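Local coordinates for synaptotagmin-1 (Arabidopsis thaliana, PDB 7AS6), which helps maintain plasma membrane integrity during freezing and osmotic stress, here represented by its first lipid-binding C2 domain, at residues P69-V78 against K89-M100. Residues are numbered along the deposited sequence; the frame is centred on the assembly and turned at random.
Sequences PQTQVLEFSV and KMGMNVLALKEM
Leu74, on the buried face of an antiparallel hairpin, meets Leu97, the first residue of the 3-10 turn that follows the second strand; their branches cross at about a right angle with Leu74 CD1 3.7 Å from Leu97 CD2. Nearby, Phe76 turns the edge of its ring to the partner strand: with CG opposite the carbonyl carbon (chi1 -56°), the ring lies so that CE2 comes 4.0 Å from Leu95 CB, which sits in the ring plane. Between the strands, paired backbone bonds join Leu74 to Leu95 and Phe76 to Asn93. At the end nearer the metal-binding loops, a classic beta bulge places Met90 and Gly91 both against Val78, whose carbonyl O takes two donors, Met90 N at 2.6 Å and a longer bond from Gly91 N at 3.3 Å. At the other end, Leu97 N donates almost straight (170°) to Gln72 O.

The reverse face, formed by Val73, Glu75, Ser77, Met92, Val94 and Ala96, is mixed in character and more open around Val94 and toward Lys89. Val73 CG2 nevertheless presses to 3.5 Å of Val94 CG2, a close methyl pair. Met92 sets CB 3.6 Å from Ser77 OG and bends to bring CE to 3.7 Å from Glu75 OE2. Lys89 NZ approaches Ser77 OG, but its hydrogen bond goes to Tyr79 OH.

Strand 88-96 is an outermost strand of its four-stranded sheet, and strand 73-80 continues that sheet through backbone bonds to strand 31-37. Across the C2 beta sandwich, Leu74 and Leu95 both pack on Leu136 of strand 131-140, while Phe76 reaches Leu132 of that strand and Leu110 of strand 106-111.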
ATOM      1  N   PRO A  69      -1.743  17.885   0.829  1.00 79.52           N
ATOM      2  CA  PRO A  69      -2.465  16.894   1.641  1.00 75.32           C
ATOM      3  C   PRO A  69      -3.939  16.804   1.305  1.00 79.42           C
ATOM      4  O   PRO A  69      -4.575  15.800   1.647  1.00 76.80           O
ATOM      5  CB  PRO A  69      -2.249  17.392   3.079  1.00 76.86           C
ATOM      6  CG  PRO A  69      -1.084  18.334   3.007  1.00 74.90           C
ATOM      7  CD  PRO A  69      -1.147  18.952   1.649  1.00 77.77           C
ATOM      8  N   GLN A  70      -4.499  17.813   0.634  1.00 82.50           N
ATOM      9  CA  GLN A  70      -5.925  17.822   0.329  1.00 84.98           C
ATOM     10  C   GLN A  70      -6.254  16.985  -0.904  1.00 87.27           C
ATOM     11  O   GLN A  70      -7.284  16.302  -0.932  1.00 90.32           O
ATOM     12  CB  GLN A  70      -6.407  19.262   0.129  1.00 90.59           C
ATOM     13  CG  GLN A  70      -6.327  20.135   1.364  1.00 90.91           C
ATOM     14  CD  GLN A  70      -7.260  19.652   2.455  1.00 94.80           C
ATOM     15  OE1 GLN A  70      -8.343  19.143   2.170  1.00101.16           O
ATOM     16  NE2 GLN A  70      -6.839  19.791   3.710  1.00 88.33           N
ATOM     17  N   THR A  71      -5.398  17.026  -1.931  1.00 87.61           N
ATOM     18  CA  THR A  71      -5.699  16.415  -3.223  1.00 87.08           C
ATOM     19  C   THR A  71      -5.135  15.010  -3.380  1.00 84.93           C
ATOM     20  O   THR A  71      -5.747  14.178  -4.066  1.00 84.74           O
ATOM     21  CB  THR A  71      -5.145  17.284  -4.358  1.00 89.15           C
ATOM     22  OG1 THR A  71      -5.622  18.623  -4.206  1.00 95.11           O
ATOM     23  CG2 THR A  71      -5.585  16.746  -5.727  1.00 93.85           C
ATOM     24  N   GLN A  72      -3.984  14.732  -2.770  1.00 79.71           N
ATOM     25  CA  GLN A  72      -3.194  13.556  -3.117  1.00 73.31           C
ATOM     26  C   GLN A  72      -3.703  12.306  -2.418  1.00 68.13           C
ATOM     27  O   GLN A  72      -4.112  12.347  -1.254  1.00 62.84           O
ATOM     28  CB  GLN A  72      -1.731  13.785  -2.763  1.00 67.28           C
ATOM     29  CG  GLN A  72      -0.978  14.547  -3.815  1.00 72.63           C
ATOM     30  CD  GLN A  72       0.456  14.776  -3.424  1.00 73.12           C
ATOM     31  OE1 GLN A  72       0.736  15.291  -2.344  1.00 73.22           O
ATOM     32  NE2 GLN A  72       1.382  14.381  -4.292  1.00 74.54           N
ATOM     33  N   VAL A  73      -3.677  11.185  -3.140  1.00 62.21           N
ATOM     34  CA  VAL A  73      -4.129   9.907  -2.610  1.00 60.86           C
ATOM     35  C   VAL A  73      -3.050   8.864  -2.869  1.00 59.15           C
ATOM     36  O   VAL A  73      -2.321   8.926  -3.865  1.00 58.97           O
ATOM     37  CB  VAL A  73      -5.483   9.466  -3.218  1.00 61.34           C
ATOM     38  CG1 VAL A  73      -6.466  10.632  -3.251  1.00 64.42           C
ATOM     39  CG2 VAL A  73      -5.299   8.939  -4.595  1.00 57.05           C
ATOM     40  N   LEU A  74      -2.925   7.924  -1.938  1.00 56.52           N
ATOM     41  CA  LEU A  74      -2.054   6.773  -2.113  1.00 52.55           C
ATOM     42  C   LEU A  74      -2.836   5.658  -2.781  1.00 54.52           C
ATOM     43  O   LEU A  74      -4.027   5.482  -2.524  1.00 58.60           O
ATOM     44  CB  LEU A  74      -1.515   6.290  -0.769  1.00 50.28           C
ATOM     45  CG  LEU A  74      -0.504   7.228  -0.114  1.00 54.43           C
ATOM     46  CD1 LEU A  74      -0.441   6.940   1.364  1.00 50.62           C
ATOM     47  CD2 LEU A  74       0.869   7.055  -0.755  1.00 51.88           C
ATOM     48  N   GLU A  75      -2.169   4.902  -3.638  1.00 52.78           N
ATOM     49  CA  GLU A  75      -2.750   3.700  -4.216  1.00 51.52           C
ATOM     50  C   GLU A  75      -1.899   2.513  -3.801  1.00 48.74           C
ATOM     51  O   GLU A  75      -0.689   2.506  -4.040  1.00 48.37           O
ATOM     52  CB  GLU A  75      -2.818   3.813  -5.728  1.00 56.81           C
ATOM     53  CG  GLU A  75      -3.711   2.791  -6.373  1.00 61.30           C
ATOM     54  CD  GLU A  75      -3.461   2.695  -7.866  1.00 71.30           C
ATOM     55  OE1 GLU A  75      -2.348   2.265  -8.245  1.00 69.49           O
ATOM     56  OE2 GLU A  75      -4.364   3.063  -8.653  1.00 79.63           O
ATOM     57  N   PHE A  76      -2.517   1.540  -3.141  1.00 47.84           N
ATOM     58  CA  PHE A  76      -1.864   0.293  -2.780  1.00 47.67           C
ATOM     59  C   PHE A  76      -2.353  -0.818  -3.699  1.00 49.73           C
ATOM     60  O   PHE A  76      -3.557  -0.958  -3.939  1.00 50.99           O
ATOM     61  CB  PHE A  76      -2.154  -0.087  -1.337  1.00 46.57           C
ATOM     62  CG  PHE A  76      -1.779   0.976  -0.343  1.00 46.76           C
ATOM     63  CD1 PHE A  76      -0.552   0.929   0.313  1.00 47.10           C
ATOM     64  CD2 PHE A  76      -2.641   2.024  -0.077  1.00 50.08           C
ATOM     65  CE1 PHE A  76      -0.191   1.924   1.234  1.00 48.77           C
ATOM     66  CE2 PHE A  76      -2.292   3.029   0.839  1.00 50.72           C
ATOM     67  CZ  PHE A  76      -1.063   2.967   1.499  1.00 47.75           C
ATOM     68  N   SER A  77      -1.426  -1.617  -4.205  1.00 45.57           N
ATOM     69  CA  SER A  77      -1.790  -2.719  -5.087  1.00 47.82           C
ATOM     70  C   SER A  77      -1.060  -3.963  -4.627  1.00 45.93           C
ATOM     71  O   SER A  77       0.169  -3.959  -4.506  1.00 45.22           O
ATOM     72  CB  SER A  77      -1.456  -2.388  -6.530  1.00 49.02           C
ATOM     73  OG  SER A  77      -2.183  -1.243  -6.925  1.00 58.07           O
ATOM     74  N   VAL A  78      -1.808  -5.005  -4.345  1.00 44.24           N
ATOM     75  CA  VAL A  78      -1.216  -6.264  -3.942  1.00 45.73           C
ATOM     76  C   VAL A  78      -1.060  -7.140  -5.180  1.00 47.02           C
ATOM     77  O   VAL A  78      -2.021  -7.357  -5.928  1.00 47.57           O
ATOM     78  CB  VAL A  78      -2.071  -6.950  -2.868  1.00 43.61           C
ATOM     79  CG1 VAL A  78      -1.387  -8.222  -2.410  1.00 43.40           C
ATOM     80  CG2 VAL A  78      -2.299  -5.988  -1.681  1.00 45.11           C
ATOM     81  N   LYS A  89      -1.867  -8.700 -10.555  1.00 51.73           N
ATOM     82  CA  LYS A  89      -2.457  -7.948  -9.457  1.00 50.57           C
ATOM     83  C   LYS A  89      -3.512  -8.807  -8.774  1.00 51.85           C
ATOM     84  O   LYS A  89      -4.309  -9.470  -9.441  1.00 50.59           O
ATOM     85  CB  LYS A  89      -3.076  -6.646  -9.979  1.00 52.19           C
ATOM     86  CG  LYS A  89      -3.534  -5.680  -8.893  1.00 51.81           C
ATOM     87  CD  LYS A  89      -4.194  -4.422  -9.480  1.00 60.99           C
ATOM     88  CE  LYS A  89      -3.412  -3.864 -10.673  1.00 64.20           C
ATOM     89  NZ  LYS A  89      -2.655  -2.614 -10.373  1.00 67.34           N
ATOM     90  N   MET A  90      -3.496  -8.827  -7.444  1.00 46.64           N
ATOM     91  CA  MET A  90      -4.514  -9.555  -6.707  1.00 49.27           C
ATOM     92  C   MET A  90      -5.607  -8.648  -6.189  1.00 52.97           C
ATOM     93  O   MET A  90      -6.722  -9.119  -5.958  1.00 55.14           O
ATOM     94  CB  MET A  90      -3.894 -10.308  -5.531  1.00 46.52           C
ATOM     95  CG  MET A  90      -2.792 -11.297  -5.935  1.00 48.16           C
ATOM     96  SD  MET A  90      -2.118 -12.068  -4.442  1.00 52.54           S
ATOM     97  CE  MET A  90      -3.517 -13.085  -3.986  1.00 52.71           C
ATOM     98  N   GLY A  91      -5.317  -7.367  -6.032  1.00 51.43           N
ATOM     99  CA  GLY A  91      -6.287  -6.429  -5.508  1.00 54.86           C
ATOM    100  C   GLY A  91      -5.628  -5.102  -5.203  1.00 54.77           C
ATOM    101  O   GLY A  91      -4.398  -4.965  -5.199  1.00 50.80           O
ATOM    102  N   MET A  92      -6.468  -4.116  -4.922  1.00 55.45           N
ATOM    103  CA  MET A  92      -5.947  -2.774  -4.727  1.00 56.24           C
ATOM    104  C   MET A  92      -6.982  -1.926  -4.004  1.00 60.27           C
ATOM    105  O   MET A  92      -8.156  -2.293  -3.896  1.00 60.10           O
ATOM    106  CB  MET A  92      -5.579  -2.154  -6.064  1.00 52.12           C
ATOM    107  CG  MET A  92      -6.759  -2.145  -6.981  1.00 65.23           C
ATOM    108  SD  MET A  92      -6.964  -0.477  -7.556  1.00 86.50           S
ATOM    109  CE  MET A  92      -5.624  -0.456  -8.752  1.00 71.89           C
ATOM    110  N   ASN A  93      -6.519  -0.785  -3.501  1.00 57.25           N
ATOM    111  CA  ASN A  93      -7.406   0.246  -2.981  1.00 58.37           C
ATOM    112  C   ASN A  93      -6.638   1.553  -2.850  1.00 57.33           C
ATOM    113  O   ASN A  93      -5.429   1.633  -3.092  1.00 54.99           O
ATOM    114  CB  ASN A  93      -8.030  -0.133  -1.639  1.00 57.47           C
ATOM    115  CG  ASN A  93      -9.456   0.350  -1.528  1.00 62.70           C
ATOM    116  OD1 ASN A  93      -9.831   1.341  -2.156  1.00 58.95           O
ATOM    117  ND2 ASN A  93     -10.269  -0.363  -0.762  1.00 65.30           N
ATOM    118  N   VAL A  94      -7.364   2.580  -2.450  1.00 56.69           N
ATOM    119  CA  VAL A  94      -6.839   3.930  -2.453  1.00 57.98           C
ATOM    120  C   VAL A  94      -7.006   4.501  -1.050  1.00 58.16           C
ATOM    121  O   VAL A  94      -7.782   3.994  -0.239  1.00 59.77           O
ATOM    122  CB  VAL A  94      -7.557   4.771  -3.527  1.00 62.06           C
ATOM    123  CG1 VAL A  94      -8.761   5.466  -2.955  1.00 61.57           C
ATOM    124  CG2 VAL A  94      -6.606   5.740  -4.180  1.00 65.80           C
ATOM    125  N   LEU A  95      -6.231   5.542  -0.744  1.00 58.06           N
ATOM    126  CA  LEU A  95      -6.289   6.148   0.587  1.00 58.11           C
ATOM    127  C   LEU A  95      -5.851   7.600   0.475  1.00 59.84           C
ATOM    128  O   LEU A  95      -4.672   7.876   0.238  1.00 58.87           O
ATOM    129  CB  LEU A  95      -5.417   5.397   1.589  1.00 55.55           C
ATOM    130  CG  LEU A  95      -5.319   6.056   2.966  1.00 57.87           C
ATOM    131  CD1 LEU A  95      -6.699   6.270   3.552  1.00 60.08           C
ATOM    132  CD2 LEU A  95      -4.460   5.237   3.926  1.00 55.81           C
ATOM    133  N   ALA A  96      -6.800   8.516   0.661  1.00 58.38           N
ATOM    134  CA  ALA A  96      -6.519   9.933   0.498  1.00 59.98           C
ATOM    135  C   ALA A  96      -5.680  10.431   1.657  1.00 59.48           C
ATOM    136  O   ALA A  96      -5.862  10.012   2.800  1.00 62.89           O
ATOM    137  CB  ALA A  96      -7.815  10.734   0.415  1.00 59.94           C
ATOM    138  N   LEU A  97      -4.745  11.329   1.357  1.00 58.66           N
ATOM    139  CA  LEU A  97      -3.943  11.909   2.419  1.00 62.78           C
ATOM    140  C   LEU A  97      -4.747  12.871   3.291  1.00 64.71           C
ATOM    141  O   LEU A  97      -4.325  13.158   4.411  1.00 62.43           O
ATOM    142  CB  LEU A  97      -2.718  12.611   1.832  1.00 62.33           C
ATOM    143  CG  LEU A  97      -1.721  11.720   1.086  1.00 61.00           C
ATOM    144  CD1 LEU A  97      -0.405  12.460   0.864  1.00 58.75           C
ATOM    145  CD2 LEU A  97      -1.503  10.423   1.846  1.00 57.62           C
ATOM    146  N   LYS A  98      -5.906  13.349   2.830  1.00 60.95           N
ATOM    147  CA  LYS A  98      -6.716  14.213   3.686  1.00 67.06           C
ATOM    148  C   LYS A  98      -7.255  13.480   4.909  1.00 67.48           C
ATOM    149  O   LYS A  98      -7.901  14.108   5.753  1.00 67.56           O
ATOM    150  CB  LYS A  98      -7.871  14.841   2.894  1.00 67.01           C
ATOM    151  CG  LYS A  98      -9.015  13.894   2.525  1.00 72.04           C
ATOM    152  CD  LYS A  98      -9.991  14.566   1.554  1.00 73.18           C
ATOM    153  CE  LYS A  98     -11.052  13.603   1.043  1.00 73.14           C
ATOM    154  NZ  LYS A  98     -11.555  13.992  -0.317  1.00 79.53           N
ATOM    155  N   GLU A  99      -7.002  12.179   5.023  1.00 64.53           N
ATOM    156  CA  GLU A  99      -7.283  11.418   6.227  1.00 64.45           C
ATOM    157  C   GLU A  99      -6.102  11.376   7.192  1.00 65.07           C
ATOM    158  O   GLU A  99      -6.261  10.876   8.310  1.00 66.25           O
ATOM    159  CB  GLU A  99      -7.690   9.987   5.856  1.00 65.33           C
ATOM    160  CG  GLU A  99      -9.076   9.860   5.228  1.00 68.17           C
ATOM    161  CD  GLU A  99     -10.186  10.248   6.188  1.00 78.66           C
ATOM    162  OE1 GLU A  99     -11.054  11.060   5.798  1.00 86.72           O
ATOM    163  OE2 GLU A  99     -10.193   9.751   7.340  1.00 80.13           O
ATOM    164  N   MET A 100      -4.925  11.862   6.782  1.00 63.34           N
ATOM    165  CA  MET A 100      -3.762  11.945   7.664  1.00 62.80           C
ATOM    166  C   MET A 100      -4.060  12.822   8.879  1.00 59.75           C
ATOM    167  O   MET A 100      -4.959  13.665   8.858  1.00 60.65           O
ATOM    168  CB  MET A 100      -2.552  12.552   6.944  1.00 59.80           C
ATOM    169  CG  MET A 100      -1.954  11.765   5.785  1.00 62.70           C
ATOM    170  SD  MET A 100      -0.518  12.668   5.125  1.00 63.95           S
ATOM    171  CE  MET A 100      -1.254  14.262   4.745  1.00 62.38           C
TER
HETATM  172  O   HOH W   1      -6.441  13.956  -0.550  1.00 71.56           O